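Local coordinates for protein - conserved hypothetical (Bacillus anthracis, PDB 4LES) that is of unknown function but folds as a compact, strand-rich domain built on a four-stranded antiparallel sheet, at residues 83-88 and 131-136; 114-119 and 174-179; 146-151 and 180-185. One frame throughout, in Å; residues are numbered along the deposited sequence.

Contact 1 of 3, residues 83-88 and 131-136; sequences FDVTVK and FLPSVD. With EOH (ethanol), chain D.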
loop_
_atom_site.group_PDB
_atom_site.type_symbol
_atom_site.label_atom_id
_atom_site.label_comp_id
_atom_site.label_asym_id
_atom_site.label_seq_id
_atom_site.Cartn_x
_atom_site.Cartn_y
_atom_site.Cartn_z
ATOM N N PHE A 83 11.044 6.225 -11.645
ATOM C CA PHE A 83 10.586 6.549 -10.315
ATOM C C PHE A 83 11.356 5.858 -9.180
ATOM O O PHE A 83 11.744 4.703 -9.306
ATOM C CB PHE A 83 9.117 6.066 -10.167
ATOM C CG PHE A 83 8.159 6.624 -11.205
ATOM C CD1 PHE A 83 7.480 7.811 -10.981
ATOM C CD2 PHE A 83 7.920 5.947 -12.390
ATOM C CE1 PHE A 83 6.600 8.329 -11.924
ATOM C CE2 PHE A 83 7.043 6.464 -13.356
ATOM C CZ PHE A 83 6.385 7.656 -13.124
ATOM N N ASP A 84 11.522 6.569 -8.064
ATOM C CA ASP A 84 12.039 5.979 -6.814
ATOM C C ASP A 84 10.796 5.732 -5.996
ATOM O O ASP A 84 10.053 6.669 -5.712
ATOM C CB ASP A 84 12.979 6.924 -6.049
ATOM C CG ASP A 84 14.404 6.908 -6.612
ATOM O OD1 ASP A 84 14.737 5.961 -7.361
ATOM O OD2 ASP A 84 15.171 7.851 -6.310
ATOM N N VAL A 85 10.564 4.477 -5.641
ATOM C CA VAL A 85 9.393 4.078 -4.894
ATOM C C VAL A 85 9.762 3.799 -3.449
ATOM O O VAL A 85 10.611 2.959 -3.174
ATOM C CB VAL A 85 8.773 2.808 -5.506
ATOM C CG1 VAL A 85 7.598 2.340 -4.669
ATOM C CG2 VAL A 85 8.347 3.065 -6.948
ATOM N N THR A 86 9.145 4.517 -2.524
ATOM C CA THR A 86 9.408 4.319 -1.107
ATOM C C THR A 86 8.284 3.513 -0.509
ATOM O O THR A 86 7.108 3.816 -0.743
ATOM C CB THR A 86 9.489 5.661 -0.378
ATOM O OG1 THR A 86 10.589 6.391 -0.895
ATOM C CG2 THR A 86 9.706 5.454 1.122
ATOM N N VAL A 87 8.637 2.454 0.214
ATOM C CA VAL A 87 7.673 1.658 0.952
ATOM C C VAL A 87 7.903 2.001 2.422
ATOM O O VAL A 87 8.985 1.805 2.961
ATOM C CB VAL A 87 7.820 0.158 0.697
ATOM C CG1 VAL A 87 6.789 -0.621 1.501
ATOM C CG2 VAL A 87 7.610 -0.118 -0.785
ATOM N N LYS A 88 6.883 2.533 3.071
ATOM C CA LYS A 88 7.068 2.985 4.433
ATOM C C LYS A 88 6.755 1.909 5.413
ATOM O O LYS A 88 7.594 1.498 6.168
ATOM C CB LYS A 88 6.221 4.212 4.680
ATOM C CG LYS A 88 6.592 5.357 3.762
ATOM C CD LYS A 88 5.659 6.534 3.996
ATOM C CE LYS A 88 6.113 7.715 3.175
ATOM N NZ LYS A 88 5.191 8.882 3.293
ATOM N N PHE A 131 2.473 4.954 -15.411
ATOM C CA PHE A 131 3.758 4.267 -15.397
ATOM C C PHE A 131 4.327 4.072 -13.994
ATOM O O PHE A 131 5.398 3.552 -13.868
ATOM C CB PHE A 131 4.764 4.969 -16.287
ATOM C CG PHE A 131 4.343 5.042 -17.747
ATOM C CD1 PHE A 131 3.815 3.926 -18.401
ATOM C CD2 PHE A 131 4.549 6.188 -18.475
ATOM C CE1 PHE A 131 3.460 3.973 -19.746
ATOM C CE2 PHE A 131 4.211 6.244 -19.834
ATOM C CZ PHE A 131 3.659 5.134 -20.465
ATOM N N LEU A 132 3.633 4.491 -12.936
ATOM C CA LEU A 132 4.153 4.222 -11.579
ATOM C C LEU A 132 4.378 2.731 -11.396
ATOM O O LEU A 132 3.541 1.940 -11.779
ATOM C CB LEU A 132 3.210 4.709 -10.495
ATOM C CG LEU A 132 3.413 6.130 -9.999
ATOM C CD1 LEU A 132 2.306 6.477 -9.007
ATOM C CD2 LEU A 132 4.762 6.270 -9.326
ATOM N N PRO A 133 5.519 2.336 -10.810
ATOM C CA PRO A 133 5.737 0.915 -10.658
ATOM C C PRO A 133 4.715 0.221 -9.773
ATOM O O PRO A 133 4.203 0.805 -8.833
ATOM C CB PRO A 133 7.115 0.842 -9.999
ATOM C CG PRO A 133 7.807 2.089 -10.421
ATOM C CD PRO A 133 6.715 3.119 -10.451
ATOM N N SER A 134 4.461 -1.044 -10.070
ATOM C CA SER A 134 3.587 -1.860 -9.260
ATOM C C SER A 134 4.185 -2.093 -7.859
ATOM O O SER A 134 5.408 -2.235 -7.690
ATOM C CB SER A 134 3.429 -3.224 -9.923
ATOM O OG SER A 134 4.698 -3.866 -10.022
ATOM N N VAL A 135 3.319 -2.112 -6.859
ATOM C CA VAL A 135 3.704 -2.427 -5.487
ATOM C C VAL A 135 2.653 -3.435 -5.068
ATOM O O VAL A 135 1.490 -3.086 -4.954
ATOM C CB VAL A 135 3.677 -1.190 -4.552
ATOM C CG1 VAL A 135 3.997 -1.602 -3.122
ATOM C CG2 VAL A 135 4.654 -0.109 -5.017
ATOM N N ASP A 136 3.053 -4.689 -4.865
ATOM C CA ASP A 136 2.108 -5.736 -4.502
ATOM C C ASP A 136 2.463 -6.501 -3.244
ATOM O O ASP A 136 3.620 -6.734 -2.952
ATOM C CB ASP A 136 2.033 -6.761 -5.600
ATOM C CG ASP A 136 1.525 -6.188 -6.901
ATOM O OD1 ASP A 136 0.524 -5.446 -6.908
ATOM O OD2 ASP A 136 2.147 -6.497 -7.904
HETATM C C1 EOH D . 15.047 10.054 -3.521
HETATM C C2 EOH D . 15.479 10.907 -4.698
HETATM O O EOH D . 14.065 9.093 -3.931
#
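The ring of F83 carries L132 on one face. CD2 of L132 sits 3.9 Å from the centroid of the F83 ring and 25° off its normal, a CH-pi contact. The methyl lies toward the rim of that face and is closest to CD1 of F83, at 3.5 Å. Two further neighbours approach the F83 ring obliquely. CD of P133 meets CD2 of F83 at 3.6 Å, and the carbonyl O of F131 comes to 3.4 Å from CE2 of F83. The chi1 of F83, -56°, sets CG anti to the carbonyl carbon and turns the ring to the 131-133 turn. L132 crosses F83 at about a right angle.

Further along the strand, V85 uses its two branches separately. CG2 of V85 rests on CG of P133 at 3.6 Å. CG1 of V85 meets CG2 of V135 at 3.8 Å. No hydrogen bond joins the two segments, so apolar side chains do the holding. On the other side of strand 83-96, D84 lies beside a bound ethanol, probably from the crystallisation liquor.

Strand 83-96 runs between strands 69-79 and 110-121 in the four-stranded sheet. V197 of strand 193-197 touches V85, and V195 touches V135. L132 and V135 also touch Q177 of strand 174-184. The contact therefore packs the four-stranded sheet against the three-stranded one that begins with strand 135-139.

Contact 2 of 3, residues 114-119 and 174-179; sequences VVEAEG and VKRQNK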
loop_
_atom_site.group_PDB
_atom_site.type_symbol
_atom_site.label_atom_id
_atom_site.label_comp_id
_atom_site.label_asym_id
_atom_site.label_seq_id
_atom_site.Cartn_x
_atom_site.Cartn_y
_atom_site.Cartn_z
ATOM N N VAL A 114 -2.623 -2.914 4.941
ATOM C CA VAL A 114 -2.345 -1.658 4.253
ATOM C C VAL A 114 -0.862 -1.564 3.941
ATOM O O VAL A 114 -0.042 -1.730 4.824
ATOM C CB VAL A 114 -2.682 -0.445 5.142
ATOM C CG1 VAL A 114 -2.393 0.868 4.408
ATOM C CG2 VAL A 114 -4.132 -0.496 5.588
ATOM N N VAL A 115 -0.516 -1.355 2.682
ATOM C CA VAL A 115 0.882 -1.127 2.282
ATOM C C VAL A 115 0.991 0.376 1.961
ATOM O O VAL A 115 0.403 0.860 0.991
ATOM C CB VAL A 115 1.270 -1.972 1.045
ATOM C CG1 VAL A 115 2.681 -1.675 0.601
ATOM C CG2 VAL A 115 1.117 -3.468 1.319
ATOM N N GLU A 116 1.710 1.118 2.783
ATOM C CA GLU A 116 1.939 2.549 2.546
ATOM C C GLU A 116 3.174 2.724 1.662
ATOM O O GLU A 116 4.266 2.307 2.012
ATOM C CB GLU A 116 2.168 3.285 3.858
ATOM C CG GLU A 116 0.921 3.398 4.708
ATOM C CD GLU A 116 1.153 4.222 5.962
ATOM O OE1 GLU A 116 2.329 4.365 6.389
ATOM O OE2 GLU A 116 0.151 4.712 6.531
ATOM N N ALA A 117 2.988 3.369 0.533
ATOM C CA ALA A 117 4.051 3.562 -0.424
ATOM C C ALA A 117 3.904 4.884 -1.121
ATOM O O ALA A 117 2.840 5.507 -1.097
ATOM C CB ALA A 117 3.991 2.449 -1.463
ATOM N N GLU A 118 4.976 5.320 -1.757
ATOM C CA GLU A 118 4.924 6.545 -2.550
ATOM C C GLU A 118 5.952 6.503 -3.690
ATOM O O GLU A 118 6.931 5.770 -3.607
ATOM C CB GLU A 118 5.093 7.761 -1.651
ATOM C CG GLU A 118 6.385 7.814 -0.868
ATOM C CD GLU A 118 6.404 8.998 0.094
ATOM O OE1 GLU A 118 5.338 9.305 0.672
ATOM O OE2 GLU A 118 7.478 9.607 0.275
ATOM N N GLY A 119 5.693 7.239 -4.762
ATOM C CA GLY A 119 6.590 7.262 -5.908
ATOM C C GLY A 119 7.003 8.678 -6.229
ATOM O O GLY A 119 6.185 9.580 -6.169
ATOM N N VAL A 174 6.230 13.878 -5.810
ATOM C CA VAL A 174 5.967 12.622 -5.119
ATOM C C VAL A 174 4.462 12.361 -5.067
ATOM O O VAL A 174 3.681 13.261 -4.827
ATOM C CB VAL A 174 6.515 12.652 -3.691
ATOM C CG1 VAL A 174 6.325 11.302 -3.030
ATOM C CG2 VAL A 174 7.992 13.020 -3.674
ATOM N N LYS A 175 4.065 11.119 -5.277
ATOM C CA LYS A 175 2.661 10.733 -5.253
ATOM C C LYS A 175 2.430 9.519 -4.356
ATOM O O LYS A 175 3.064 8.476 -4.533
ATOM C CB LYS A 175 2.218 10.470 -6.692
ATOM C CG LYS A 175 1.046 9.522 -6.891
ATOM C CD LYS A 175 -0.278 9.978 -6.270
ATOM C CE LYS A 175 -1.379 8.965 -6.610
ATOM N NZ LYS A 175 -2.463 8.850 -5.593
ATOM N N ARG A 176 1.533 9.664 -3.385
ATOM C CA ARG A 176 1.202 8.567 -2.478
ATOM C C ARG A 176 0.542 7.455 -3.257
ATOM O O ARG A 176 -0.188 7.706 -4.184
ATOM C CB ARG A 176 0.260 9.001 -1.361
ATOM C CG ARG A 176 0.839 9.933 -0.301
ATOM C CD ARG A 176 2.150 9.443 0.331
ATOM N NE ARG A 176 2.141 8.045 0.830
ATOM C CZ ARG A 176 1.940 7.649 2.092
ATOM N NH1 ARG A 176 1.716 8.515 3.076
ATOM N NH2 ARG A 176 1.960 6.358 2.374
ATOM N N GLN A 177 0.845 6.219 -2.898
ATOM C CA GLN A 177 0.253 5.046 -3.557
ATOM C C GLN A 177 -0.005 3.959 -2.516
ATOM O O GLN A 177 0.606 2.878 -2.515
ATOM C CB GLN A 177 1.036 4.546 -4.823
ATOM C CG GLN A 177 2.571 4.471 -4.779
ATOM C CD GLN A 177 3.222 3.818 -6.038
ATOM O OE1 GLN A 177 4.330 4.187 -6.457
ATOM N NE2 GLN A 177 2.530 2.850 -6.633
ATOM N N ASN A 178 -0.927 4.283 -1.608
ATOM C CA ASN A 178 -1.341 3.344 -0.579
ATOM C C ASN A 178 -2.200 2.226 -1.155
ATOM O O ASN A 178 -3.068 2.495 -1.947
ATOM C CB ASN A 178 -2.095 4.081 0.527
ATOM C CG ASN A 178 -1.192 5.047 1.282
ATOM O OD1 ASN A 178 0.001 4.804 1.436
ATOM N ND2 ASN A 178 -1.740 6.146 1.715
ATOM N N LYS A 179 -1.928 0.981 -0.790
ATOM C CA LYS A 179 -2.763 -0.141 -1.239
ATOM C C LYS A 179 -3.412 -0.749 -0.010
ATOM O O LYS A 179 -2.774 -0.836 1.058
ATOM C CB LYS A 179 -1.921 -1.264 -1.845
ATOM C CG LYS A 179 -0.823 -0.854 -2.787
ATOM C CD LYS A 179 -1.362 -0.275 -4.056
ATOM C CE LYS A 179 -0.217 -0.230 -5.058
ATOM N NZ LYS A 179 -0.474 0.713 -6.151
#
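Q177 N donates to O of A117 at 2.8 Å. NE of R176 reaches the same O of A117 at 3.3 Å, nearly straight at 170°, from the opposite face of the carbonyl plane. Two donors thus grip one oxygen. Bends at chi2 and chi3, -52° and -50°, fold the arginine back to this carbonyl. Paired backbone bonds hold both ends: V115 with K179, and G119 with K175.

R176 and E118 also form a salt bridge, NE of R176 to OE1 of E118 at 3.4 Å. OE1 lies well out of the guanidinium plane, so it acts by charge alone. OE1 of E118 has its stronger salt bridge with K88, while E116 is bound by Y155 and R89. OD1 of N178 takes a weak bond from A117 N at 3.4 Å. Outward, CB of A117 packs 4.1 Å from CG of Q177, and CG1 of V174 lies 3.9 Å from CD of E118. OE1 of Q177 is buried without a polar partner.

This is antiparallel strand pairing at the edge of a four-stranded sheet. Around Q177 and N178 the edge strand is interrupted, and side chains supply part of the bonding.

Contact 3 of 3, residues 146-151 and 180-185; sequences QSDVWA and VYVINK
S147 meets V180 from its CB outward. CB of S147 lies 4.0 Å from the carbonyl O of V180. The next atom, OG, accepts from V180 N at 3.0 Å, with an N-H...O angle of 158°. OG is anti to the backbone N of S147, chi1 -175°, which carries it to the strand. The following residue answers with its backbone: D148 N donates to O of V180 at 2.6 Å, at 166°. V180 is therefore held at both its N-H and its C=O by two consecutive residues of the turn.

One apolar contact adds to these bonds: CB of A151 touches CG1 of V180 at 3.6 Å. Y181 turns its ring to the Q146-S147 peptide, and CE2 of Y181 comes 3.5 Å from S147 N, obliquely to the ring. A methyl also meets a carboxylate oxygen, CG2 of V182 lying 4.1 Å from OD2 of D148.

D148 is the N-cap of helix 149-158. Its OD1 accepts from A151 N at 3.1 Å, and more weakly from W150 N. A152 and Y155 of the same helix also touch V180.

The chemistry implies a divided role for D148. Its backbone N-H binds the strand while its carboxylate caps the helix. The helix dipole would probably favour the charged carboxylate. Hydrogen bonds and a methyl contact thus fix the helix start to strand 174-184, one of the two outermost strands of the sheet.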
loop_
_atom_site.group_PDB
_atom_site.type_symbol
_atom_site.label_atom_id
_atom_site.label_comp_id
_atom_site.label_asym_id
_atom_site.label_seq_id
_atom_site.Cartn_x
_atom_site.Cartn_y
_atom_site.Cartn_z
ATOM N N GLN A 146 -4.563 -7.989 -5.318
ATOM C CA GLN A 146 -5.085 -6.800 -5.962
ATOM C C GLN A 146 -5.652 -5.878 -4.875
ATOM O O GLN A 146 -6.401 -6.326 -4.035
ATOM C CB GLN A 146 -6.208 -7.210 -6.931
ATOM C CG GLN A 146 -6.606 -6.139 -7.925
ATOM C CD GLN A 146 -5.593 -6.004 -9.051
ATOM O OE1 GLN A 146 -5.516 -6.864 -9.940
ATOM N NE2 GLN A 146 -4.826 -4.910 -9.037
ATOM N N SER A 147 -5.299 -4.599 -4.897
ATOM C CA SER A 147 -5.771 -3.654 -3.888
ATOM C C SER A 147 -7.274 -3.435 -3.954
ATOM O O SER A 147 -7.845 -3.409 -5.023
ATOM C CB SER A 147 -5.078 -2.284 -4.051
ATOM O OG SER A 147 -5.462 -1.387 -2.995
ATOM N N ASP A 148 -7.906 -3.282 -2.796
ATOM C CA ASP A 148 -9.329 -2.933 -2.719
ATOM C C ASP A 148 -9.395 -1.401 -2.843
ATOM O O ASP A 148 -9.067 -0.670 -1.903
ATOM C CB ASP A 148 -9.915 -3.418 -1.384
ATOM C CG ASP A 148 -11.348 -2.937 -1.137
ATOM O OD1 ASP A 148 -11.824 -1.984 -1.799
ATOM O OD2 ASP A 148 -11.985 -3.500 -0.232
ATOM N N VAL A 149 -9.810 -0.921 -4.006
ATOM C CA VAL A 149 -9.851 0.513 -4.290
ATOM C C VAL A 149 -10.745 1.331 -3.325
ATOM O O VAL A 149 -10.427 2.491 -3.037
ATOM C CB VAL A 149 -10.234 0.749 -5.772
ATOM C CG1 VAL A 149 -10.455 2.225 -6.072
ATOM C CG2 VAL A 149 -9.161 0.160 -6.689
ATOM N N TRP A 150 -11.828 0.735 -2.811
ATOM C CA TRP A 150 -12.730 1.455 -1.890
ATOM C C TRP A 150 -12.081 1.627 -0.506
ATOM O O TRP A 150 -11.995 2.736 0.017
ATOM C CB TRP A 150 -14.107 0.770 -1.835
ATOM C CG TRP A 150 -15.225 1.494 -1.032
ATOM C CD1 TRP A 150 -16.237 0.888 -0.335
ATOM C CD2 TRP A 150 -15.412 2.925 -0.831
ATOM N NE1 TRP A 150 -17.052 1.834 0.257
ATOM C CE2 TRP A 150 -16.566 3.086 -0.020
ATOM C CE3 TRP A 150 -14.724 4.076 -1.254
ATOM C CZ2 TRP A 150 -17.042 4.349 0.371
ATOM C CZ3 TRP A 150 -15.203 5.332 -0.858
ATOM C CH2 TRP A 150 -16.347 5.452 -0.054
ATOM N N ALA A 151 -11.595 0.535 0.058
ATOM C CA ALA A 151 -10.922 0.579 1.355
ATOM C C ALA A 151 -9.737 1.536 1.276
ATOM O O ALA A 151 -9.529 2.346 2.178
ATOM C CB ALA A 151 -10.467 -0.805 1.754
ATOM N N VAL A 180 -4.643 -1.212 -0.154
ATOM C CA VAL A 180 -5.334 -1.864 0.942
ATOM C C VAL A 180 -5.909 -3.190 0.475
ATOM O O VAL A 180 -6.682 -3.246 -0.489
ATOM C CB VAL A 180 -6.443 -0.968 1.540
ATOM C CG1 VAL A 180 -7.136 -1.662 2.700
ATOM C CG2 VAL A 180 -5.850 0.359 1.990
ATOM N N TYR A 181 -5.527 -4.258 1.169
ATOM C CA TYR A 181 -5.990 -5.601 0.845
ATOM C C TYR A 181 -6.826 -6.193 1.967
ATOM O O TYR A 181 -6.695 -5.814 3.131
ATOM C CB TYR A 181 -4.789 -6.510 0.578
ATOM C CG TYR A 181 -3.764 -5.918 -0.361
ATOM C CD1 TYR A 181 -2.745 -5.096 0.119
ATOM C CD2 TYR A 181 -3.819 -6.153 -1.731
ATOM C CE1 TYR A 181 -1.790 -4.551 -0.733
ATOM C CE2 TYR A 181 -2.863 -5.608 -2.594
ATOM C CZ TYR A 181 -1.856 -4.798 -2.085
ATOM O OH TYR A 181 -0.904 -4.254 -2.930
ATOM N N VAL A 182 -7.719 -7.105 1.601
ATOM C CA VAL A 182 -8.529 -7.815 2.572
ATOM C C VAL A 182 -7.967 -9.233 2.571
ATOM O O VAL A 182 -8.070 -9.937 1.581
ATOM C CB VAL A 182 -10.029 -7.774 2.221
ATOM C CG1 VAL A 182 -10.825 -8.693 3.140
ATOM C CG2 VAL A 182 -10.548 -6.347 2.329
ATOM N N ILE A 183 -7.361 -9.638 3.681
ATOM C CA ILE A 183 -6.694 -10.922 3.768
ATOM C C ILE A 183 -7.205 -11.759 4.925
ATOM O O ILE A 183 -7.632 -11.215 5.940
ATOM C CB ILE A 183 -5.172 -10.699 3.995
ATOM C CG1 ILE A 183 -4.582 -9.835 2.888
ATOM C CG2 ILE A 183 -4.415 -12.014 4.062
ATOM C CD1 ILE A 183 -4.654 -10.472 1.513
ATOM N N ASN A 184 -7.158 -13.084 4.767
ATOM C CA ASN A 184 -7.535 -13.999 5.838
ATOM C C ASN A 184 -6.529 -13.809 6.955
ATOM O O ASN A 184 -5.327 -13.971 6.733
ATOM C CB ASN A 184 -7.504 -15.443 5.350
ATOM C CG ASN A 184 -7.939 -16.436 6.416
ATOM O OD1 ASN A 184 -7.394 -16.492 7.519
ATOM N ND2 ASN A 184 -8.907 -17.250 6.067
ATOM N N LYS A 185 -7.012 -13.483 8.153
ATOM C CA LYS A 185 -6.120 -13.193 9.270
ATOM C C LYS A 185 -5.190 -14.350 9.626
ATOM O O LYS A 185 -3.972 -14.160 9.759
ATOM C CB LYS A 185 -6.905 -12.757 10.489
ATOM C CG LYS A 185 -6.006 -12.261 11.596
ATOM C CD LYS A 185 -6.800 -11.581 12.678
ATOM C CE LYS A 185 -5.876 -10.961 13.707
ATOM N NZ LYS A 185 -6.634 -10.105 14.653
#

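After strand 69-79 the chain enters strand 83-96, where contact 1 opens. Contact 1 closes when the chain returns at 131-136, after passing through strand 110-121. Contact 2 opens within that loop, at 114-119, and closes at 174-179, so contacts 1 and 2 cross. Contact 3 opens at 146-151, after contact 1 has closed, and ends at 180-185. It crosses contact 2 and follows contact 1 in series. Contacts 2 and 3 share strand 174-184, which pairs with 110-121 and receives the start of helix 149-158. A salt bridge between K88 and E118 joins contacts 1 and 2. Together they tie the three-stranded sheet and helix 149-158 to the four-stranded sheet.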